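Local structure of DMATS type aromatic prenyltransferase (Streptomyces coelicolor, 6ZRZ) at residues G147-L152 with A192-N197; R252-C257 with F271-P276. The protein probably transfers a dimethylallyl group from its diphosphate to C5 of the indole ring of tryptophan, as an ABBA-barrel aromatic prenyltransferase. All coordinates share one frame; numbering follows the deposited sequence. Where two conformers were deposited one is given.

Contacts 1 and 2 are two antiparallel strand pairs of the same closed ten-stranded barrel, both buried, with centres about 19 Å apart and nearest atoms about 7 Å apart. Strand 202-209 stands between them, flanked by 191-195 on one side and 254-260 on the other. Contact 1 joins strands separated by a long connection that includes helix 162-175; contact 2 is a beta hairpin. Each lays one face on the prenyl thiodiphosphate; the outer face is apolar in contact 1 but mixes Leu273 with a buried, hydrogen-bonded serine in contact 2. Inside, contact 1 brings a lysine, paired with an aspartate, and a tyrosine to the donor analogue, whereas contact 2 offers a tyrosine that meets both ligands and a glutamine that lies against the tryptophan.

Contact 1. Residues G147-L152 with A192-N197; sequences GVKVYL and ALDLGN. With 6C7 (S-(3-methylbut-2-en-1-yl) trihydrogen thiodiphosphate), chain C.
Lys149 and Asp194 form a non-hydrogen-bonded pair of the antiparallel ladder and add a salt bridge, NZ of Lys149 lying 2.6 Å from OD1 of Asp194 in the lysine conformer given, one of two. Here the lysine chain stays straight as far as CD, then bends at chi3 (70°) and again at chi4, which folds its ammonium group back over the aspartate. The two side chains cross obliquely, and NZ meets OD1 from above the carboxylate plane, 40° out of it. OD2 goes to Arg202 in a second salt bridge, so in this conformer two cations hold the carboxylate, and Arg202 also binds the thiodiphosphate. CD of Lys149 passes 3.5 Å from O5 of the ligand; the positive charge nearby would probably favour the diphosphate.

On the same face, Tyr151 sets CD1 of its ring 3.7 Å from CB of Ala192, an oblique approach. One ring face receives the prenyl end of the ligand, with methyl C13 3.9 Å above the plane and offset toward the rim, while OH comes 3.4 Å from S9. Replacing Tyr151 by an alanine would probably strip the prenyl chain of this aromatic wall and leave it freer to shift in the pocket.

The other face, of Val148, Val150, Leu193 and Leu195, is apolar. Here CG2 of Val150 touches CD1 of Leu195 at 3.6 Å. Between the two faces, the paired backbone bonds of Val150 and Leu193 are of ordinary length, whereas Val148 N to Leu195 O is weak at 3.4 Å.

Strand 147-152 is bonded on its far edge to strand 135-139, and Ala192 to Lys204 of strand 202-209. The apolar face packs outward: Val148 and Leu195 meet Phe111, and Leu193 reaches Ala115 of helix 114-117.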
loop_
_atom_site.group_PDB
_atom_site.type_symbol
_atom_site.label_atom_id
_atom_site.label_comp_id
_atom_site.label_asym_id
_atom_site.label_seq_id
_atom_site.Cartn_x
_atom_site.Cartn_y
_atom_site.Cartn_z
ATOM N N GLY A 147 -4.750 -4.119 -13.019
ATOM C CA GLY A 147 -3.284 -4.056 -12.970
ATOM C C GLY A 147 -2.833 -4.810 -11.761
ATOM O O GLY A 147 -3.544 -4.754 -10.735
ATOM N N VAL A 148 -1.759 -5.533 -11.874
ATOM C CA VAL A 148 -1.297 -6.406 -10.774
ATOM C C VAL A 148 0.111 -5.974 -10.401
ATOM O O VAL A 148 0.944 -5.772 -11.310
ATOM C CB VAL A 148 -1.367 -7.882 -11.156
ATOM C CG1 VAL A 148 -0.750 -8.754 -10.066
ATOM C CG2 VAL A 148 -2.799 -8.325 -11.462
ATOM N N LYS A 149 0.335 -5.833 -9.100
ATOM C CA LYS A 149 1.608 -5.450 -8.477
ATOM C C LYS A 149 1.944 -6.543 -7.465
ATOM O O LYS A 149 1.014 -7.020 -6.804
ATOM C CB LYS A 149 1.447 -4.089 -7.794
ATOM C CG LYS A 149 1.577 -2.888 -8.704
ATOM C CD LYS A 149 1.964 -1.630 -7.953
ATOM C CE LYS A 149 3.386 -1.698 -7.469
ATOM N NZ LYS A 149 4.264 -2.214 -8.546
ATOM N N VAL A 150 3.196 -6.954 -7.386
ATOM C CA VAL A 150 3.649 -7.905 -6.345
ATOM C C VAL A 150 4.710 -7.227 -5.485
ATOM O O VAL A 150 5.597 -6.576 -6.041
ATOM C CB VAL A 150 4.114 -9.216 -6.992
ATOM C CG1 VAL A 150 4.665 -10.189 -5.968
ATOM C CG2 VAL A 150 2.953 -9.861 -7.761
ATOM N N TYR A 151 4.572 -7.339 -4.163
ATOM C CA TYR A 151 5.488 -6.775 -3.159
ATOM C C TYR A 151 6.252 -7.903 -2.493
ATOM O O TYR A 151 5.622 -8.855 -2.021
ATOM C CB TYR A 151 4.750 -5.986 -2.090
ATOM C CG TYR A 151 3.949 -4.849 -2.638
ATOM C CD1 TYR A 151 4.389 -3.531 -2.576
ATOM C CD2 TYR A 151 2.741 -5.111 -3.247
ATOM C CE1 TYR A 151 3.625 -2.507 -3.122
ATOM C CE2 TYR A 151 1.964 -4.106 -3.780
ATOM C CZ TYR A 151 2.390 -2.800 -3.701
ATOM O OH TYR A 151 1.544 -1.865 -4.237
ATOM N N LEU A 152 7.567 -7.769 -2.448
ATOM C CA LEU A 152 8.470 -8.776 -1.860
ATOM C C LEU A 152 9.353 -8.106 -0.813
ATOM O O LEU A 152 9.407 -6.849 -0.753
ATOM C CB LEU A 152 9.292 -9.404 -2.986
ATOM C CG LEU A 152 8.489 -9.979 -4.160
ATOM C CD1 LEU A 152 9.373 -10.234 -5.348
ATOM C CD2 LEU A 152 7.784 -11.255 -3.747
ATOM N N ALA A 192 8.850 -4.009 -5.240
ATOM C CA ALA A 192 7.563 -4.282 -5.919
ATOM C C ALA A 192 7.789 -4.311 -7.426
ATOM O O ALA A 192 8.644 -3.557 -7.892
ATOM C CB ALA A 192 6.533 -3.244 -5.554
ATOM N N LEU A 193 7.045 -5.155 -8.124
ATOM C CA LEU A 193 6.997 -5.212 -9.616
ATOM C C LEU A 193 5.589 -4.946 -10.068
ATOM O O LEU A 193 4.731 -5.623 -9.568
ATOM C CB LEU A 193 7.381 -6.609 -10.087
ATOM C CG LEU A 193 8.850 -6.968 -10.095
ATOM C CD1 LEU A 193 9.019 -8.340 -10.725
ATOM C CD2 LEU A 193 9.685 -5.926 -10.849
ATOM N N ASP A 194 5.389 -4.020 -11.016
ATOM C CA ASP A 194 4.161 -3.939 -11.852
ATOM C C ASP A 194 4.150 -5.140 -12.799
ATOM O O ASP A 194 5.192 -5.411 -13.428
ATOM C CB ASP A 194 4.104 -2.676 -12.713
ATOM C CG ASP A 194 3.625 -1.421 -12.009
ATOM O OD1 ASP A 194 3.198 -1.521 -10.853
ATOM O OD2 ASP A 194 3.688 -0.332 -12.642
ATOM N N LEU A 195 3.047 -5.859 -12.865
ATOM C CA LEU A 195 2.884 -7.003 -13.792
ATOM C C LEU A 195 1.705 -6.716 -14.722
ATOM O O LEU A 195 0.568 -6.456 -14.230
ATOM C CB LEU A 195 2.692 -8.290 -12.996
ATOM C CG LEU A 195 3.830 -8.641 -12.043
ATOM C CD1 LEU A 195 3.519 -9.926 -11.313
ATOM C CD2 LEU A 195 5.173 -8.748 -12.775
ATOM N N GLY A 196 1.979 -6.721 -16.016
ATOM C CA GLY A 196 0.974 -6.513 -17.068
ATOM C C GLY A 196 1.454 -7.081 -18.380
ATOM O O GLY A 196 2.230 -8.055 -18.348
ATOM N N ASN A 197 0.999 -6.492 -19.484
ATOM C CA ASN A 197 1.365 -6.879 -20.872
ATOM C C ASN A 197 2.806 -6.426 -21.159
ATOM O O ASN A 197 3.736 -7.221 -20.858
ATOM C CB ASN A 197 0.364 -6.313 -21.878
ATOM C CG ASN A 197 0.125 -4.824 -21.742
ATOM O OD1 ASN A 197 0.954 -4.096 -21.191
ATOM N ND2 ASN A 197 -1.005 -4.361 -22.246
HETATM O O4 6C7 C . 2.814 3.805 -7.588
HETATM P P1 6C7 C . 1.596 2.898 -6.990
HETATM O O6 6C7 C . 0.389 3.688 -6.671
HETATM O O5 6C7 C . 1.302 1.763 -8.127
HETATM O O2 6C7 C . 2.178 2.033 -5.739
HETATM P P3 6C7 C . 1.651 2.230 -4.217
HETATM O O8 6C7 C . 2.112 3.734 -3.874
HETATM O O7 6C7 C . 0.193 2.069 -4.020
HETATM S S9 6C7 C . 2.669 1.145 -3.188
HETATM C C10 6C7 C . 2.063 1.547 -1.539
HETATM C C11 6C7 C . 1.735 0.165 -0.912
HETATM C C12 6C7 C . 2.748 -0.598 -0.027
HETATM C C13 6C7 C . 2.365 -1.949 0.539
HETATM C C14 6C7 C . 4.147 -0.066 0.283
#

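Contact 2. Residues R252-C257 with F271-P276; sequences RPAQSC and FTLYIP. With 6C7 (S-(3-methylbut-2-en-1-yl) trihydrogen thiodiphosphate), chain C; TRP (tryptophan), chain D.
Tyr274 lays the edge of its ring along the opposite strand: Gln255 O lies in the ring plane, 3.4 Å from CD2, and CB of Cys257 is 3.6 Å from CE2. With CG beside the backbone N (chi1 -53°), the ring leans into the barrel, and its own strand supports one face through CG2 of Thr272. The hydroxyl donates to O8 of the thiodiphosphate at 2.6 Å, the acceptor near the ring plane, while CD1 comes obliquely to CH2 of the bound tryptophan at 3.7 Å.

Gln255 pairs with Tyr274 through two backbone bonds, and its extended chain carries OE1 to 3.7 Å from the indole CZ3. On the outer face, CB of Ser256 touches CE1 of the Phe271 ring; OG turns away to His209 and His258. At the open end, CG of Arg252 lies 3.5 Å from CG of Pro276, the side chains running opposite ways, and Asp279 and Asp59 hold the guanidinium.

The chemistry thus divides by face, and Tyr274 touches both donor analogue and tryptophan, hydrogen-bonded to the phosphate next to the sulfur and in oblique contact with the indole, consistent with aligning donor and acceptor for prenyl transfer.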
loop_
_atom_site.group_PDB
_atom_site.type_symbol
_atom_site.label_atom_id
_atom_site.label_comp_id
_atom_site.label_asym_id
_atom_site.label_seq_id
_atom_site.Cartn_x
_atom_site.Cartn_y
_atom_site.Cartn_z
ATOM N N ARG A 252 5.973 6.261 13.616
ATOM C CA ARG A 252 6.509 5.281 12.702
ATOM C C ARG A 252 7.032 6.062 11.491
ATOM O O ARG A 252 6.630 7.191 11.230
ATOM C CB ARG A 252 5.508 4.177 12.414
ATOM C CG ARG A 252 4.610 4.482 11.259
ATOM C CD ARG A 252 3.585 3.370 11.055
ATOM N NE ARG A 252 2.507 3.446 12.042
ATOM C CZ ARG A 252 2.029 2.443 12.828
ATOM N NH1 ARG A 252 1.028 2.701 13.664
ATOM N NH2 ARG A 252 2.515 1.208 12.773
ATOM N N PRO A 253 8.003 5.498 10.792
ATOM C CA PRO A 253 8.745 6.246 9.790
ATOM C C PRO A 253 8.027 6.490 8.474
ATOM O O PRO A 253 7.074 5.710 8.061
ATOM C CB PRO A 253 9.948 5.372 9.590
ATOM C CG PRO A 253 9.423 4.004 9.765
ATOM C CD PRO A 253 8.486 4.127 10.952
ATOM N N ALA A 254 8.416 7.560 7.835
ATOM C CA ALA A 254 8.073 7.837 6.450
ATOM C C ALA A 254 8.726 6.768 5.602
ATOM O O ALA A 254 9.711 6.150 6.057
ATOM C CB ALA A 254 8.534 9.205 6.039
ATOM N N GLN A 255 8.222 6.573 4.409
ATOM C CA GLN A 255 8.860 5.712 3.411
ATOM C C GLN A 255 8.862 6.458 2.085
ATOM O O GLN A 255 8.004 7.356 1.905
ATOM C CB GLN A 255 8.098 4.389 3.280
ATOM C CG GLN A 255 8.180 3.519 4.515
ATOM C CD GLN A 255 7.725 2.099 4.234
ATOM O OE1 GLN A 255 7.593 1.651 3.064
ATOM N NE2 GLN A 255 7.461 1.386 5.295
ATOM N N SER A 256 9.763 6.095 1.196
ATOM C CA SER A 256 9.778 6.596 -0.189
ATOM C C SER A 256 9.781 5.424 -1.128
ATOM O O SER A 256 10.250 4.342 -0.743
ATOM C CB SER A 256 10.954 7.527 -0.463
ATOM O OG SER A 256 12.185 6.857 -0.269
ATOM N N CYS A 257 9.292 5.648 -2.337
ATOM C CA CYS A 257 9.339 4.683 -3.428
ATOM C C CYS A 257 10.070 5.336 -4.604
ATOM O O CYS A 257 9.819 6.532 -4.864
ATOM C CB CYS A 257 7.936 4.254 -3.829
ATOM S SG CYS A 257 7.955 3.139 -5.249
ATOM N N PHE A 271 8.995 9.023 -8.134
ATOM C CA PHE A 271 9.269 9.184 -6.700
ATOM C C PHE A 271 7.955 9.382 -5.967
ATOM O O PHE A 271 7.141 10.213 -6.390
ATOM C CB PHE A 271 10.181 10.381 -6.446
ATOM C CG PHE A 271 10.296 10.770 -5.001
ATOM C CD1 PHE A 271 11.051 10.012 -4.131
ATOM C CD2 PHE A 271 9.604 11.853 -4.496
ATOM C CE1 PHE A 271 11.145 10.350 -2.790
ATOM C CE2 PHE A 271 9.701 12.196 -3.147
ATOM C CZ PHE A 271 10.474 11.442 -2.302
ATOM N N THR A 272 7.754 8.645 -4.880
ATOM C CA THR A 272 6.585 8.817 -4.005
ATOM C C THR A 272 7.090 8.960 -2.571
ATOM O O THR A 272 8.024 8.151 -2.165
ATOM C CB THR A 272 5.590 7.647 -4.120
ATOM O OG1 THR A 272 5.116 7.506 -5.472
ATOM C CG2 THR A 272 4.399 7.836 -3.202
ATOM N N LEU A 273 6.512 9.897 -1.824
ATOM C CA LEU A 273 6.720 9.992 -0.371
ATOM C C LEU A 273 5.456 9.537 0.362
ATOM O O LEU A 273 4.377 10.073 0.087
ATOM C CB LEU A 273 7.101 11.419 0.018
ATOM C CG LEU A 273 7.336 11.635 1.509
ATOM C CD1 LEU A 273 8.464 10.751 2.017
ATOM C CD2 LEU A 273 7.646 13.097 1.807
ATOM N N TYR A 274 5.604 8.593 1.275
ATOM C CA TYR A 274 4.508 8.090 2.137
ATOM C C TYR A 274 4.677 8.574 3.572
ATOM O O TYR A 274 5.732 8.320 4.216
ATOM C CB TYR A 274 4.485 6.565 2.142
ATOM C CG TYR A 274 4.444 5.928 0.771
ATOM C CD1 TYR A 274 3.258 5.420 0.226
ATOM C CD2 TYR A 274 5.614 5.764 0.044
ATOM C CE1 TYR A 274 3.247 4.843 -1.045
ATOM C CE2 TYR A 274 5.622 5.158 -1.196
ATOM C CZ TYR A 274 4.442 4.704 -1.747
ATOM O OH TYR A 274 4.491 4.175 -2.994
ATOM N N ILE A 275 3.656 9.209 4.108
ATOM C CA ILE A 275 3.617 9.652 5.513
ATOM C C ILE A 275 2.507 8.905 6.261
ATOM O O ILE A 275 1.352 8.964 5.877
ATOM C CB ILE A 275 3.476 11.175 5.583
ATOM C CG1 ILE A 275 4.699 11.832 4.945
ATOM C CG2 ILE A 275 3.262 11.606 7.026
ATOM C CD1 ILE A 275 4.664 13.336 4.903
ATOM N N PRO A 276 2.846 8.171 7.343
ATOM C CA PRO A 276 1.857 7.432 8.145
ATOM C C PRO A 276 1.057 8.362 9.066
ATOM O O PRO A 276 1.246 8.386 10.255
ATOM C CB PRO A 276 2.706 6.448 8.931
ATOM C CG PRO A 276 4.020 7.188 9.093
ATOM C CD PRO A 276 4.200 8.037 7.853
HETATM O O4 6C7 C . 2.814 3.805 -7.588
HETATM P P1 6C7 C . 1.596 2.898 -6.990
HETATM O O6 6C7 C . 0.389 3.688 -6.671
HETATM O O5 6C7 C . 1.302 1.763 -8.127
HETATM O O2 6C7 C . 2.178 2.033 -5.739
HETATM P P3 6C7 C . 1.651 2.230 -4.217
HETATM O O8 6C7 C . 2.112 3.734 -3.874
HETATM O O7 6C7 C . 0.193 2.069 -4.020
HETATM S S9 6C7 C . 2.669 1.145 -3.188
HETATM C C10 6C7 C . 2.063 1.547 -1.539
HETATM C C11 6C7 C . 1.735 0.165 -0.912
HETATM C C12 6C7 C . 2.748 -0.598 -0.027
HETATM C C13 6C7 C . 2.365 -1.949 0.539
HETATM C C14 6C7 C . 4.147 -0.066 0.283
HETATM N N TRP D . 1.053 -1.538 7.348
HETATM C CA TRP D . 2.469 -1.670 6.923
HETATM C C TRP D . 3.270 -0.418 7.312
HETATM O O TRP D . 2.739 0.604 7.805
HETATM C CB TRP D . 2.576 -1.956 5.420
HETATM C CG TRP D . 1.872 -0.978 4.527
HETATM C CD1 TRP D . 0.569 -1.029 4.101
HETATM C CD2 TRP D . 2.437 0.207 3.933
HETATM N NE1 TRP D . 0.293 0.045 3.295
HETATM C CE2 TRP D . 1.421 0.812 3.160
HETATM C CE3 TRP D . 3.704 0.798 3.961
HETATM C CZ2 TRP D . 1.632 1.989 2.441
HETATM C CZ3 TRP D . 3.915 1.954 3.248
HETATM C CH2 TRP D . 2.888 2.552 2.511
HETATM O OXT TRP D . 4.510 -0.427 7.130
#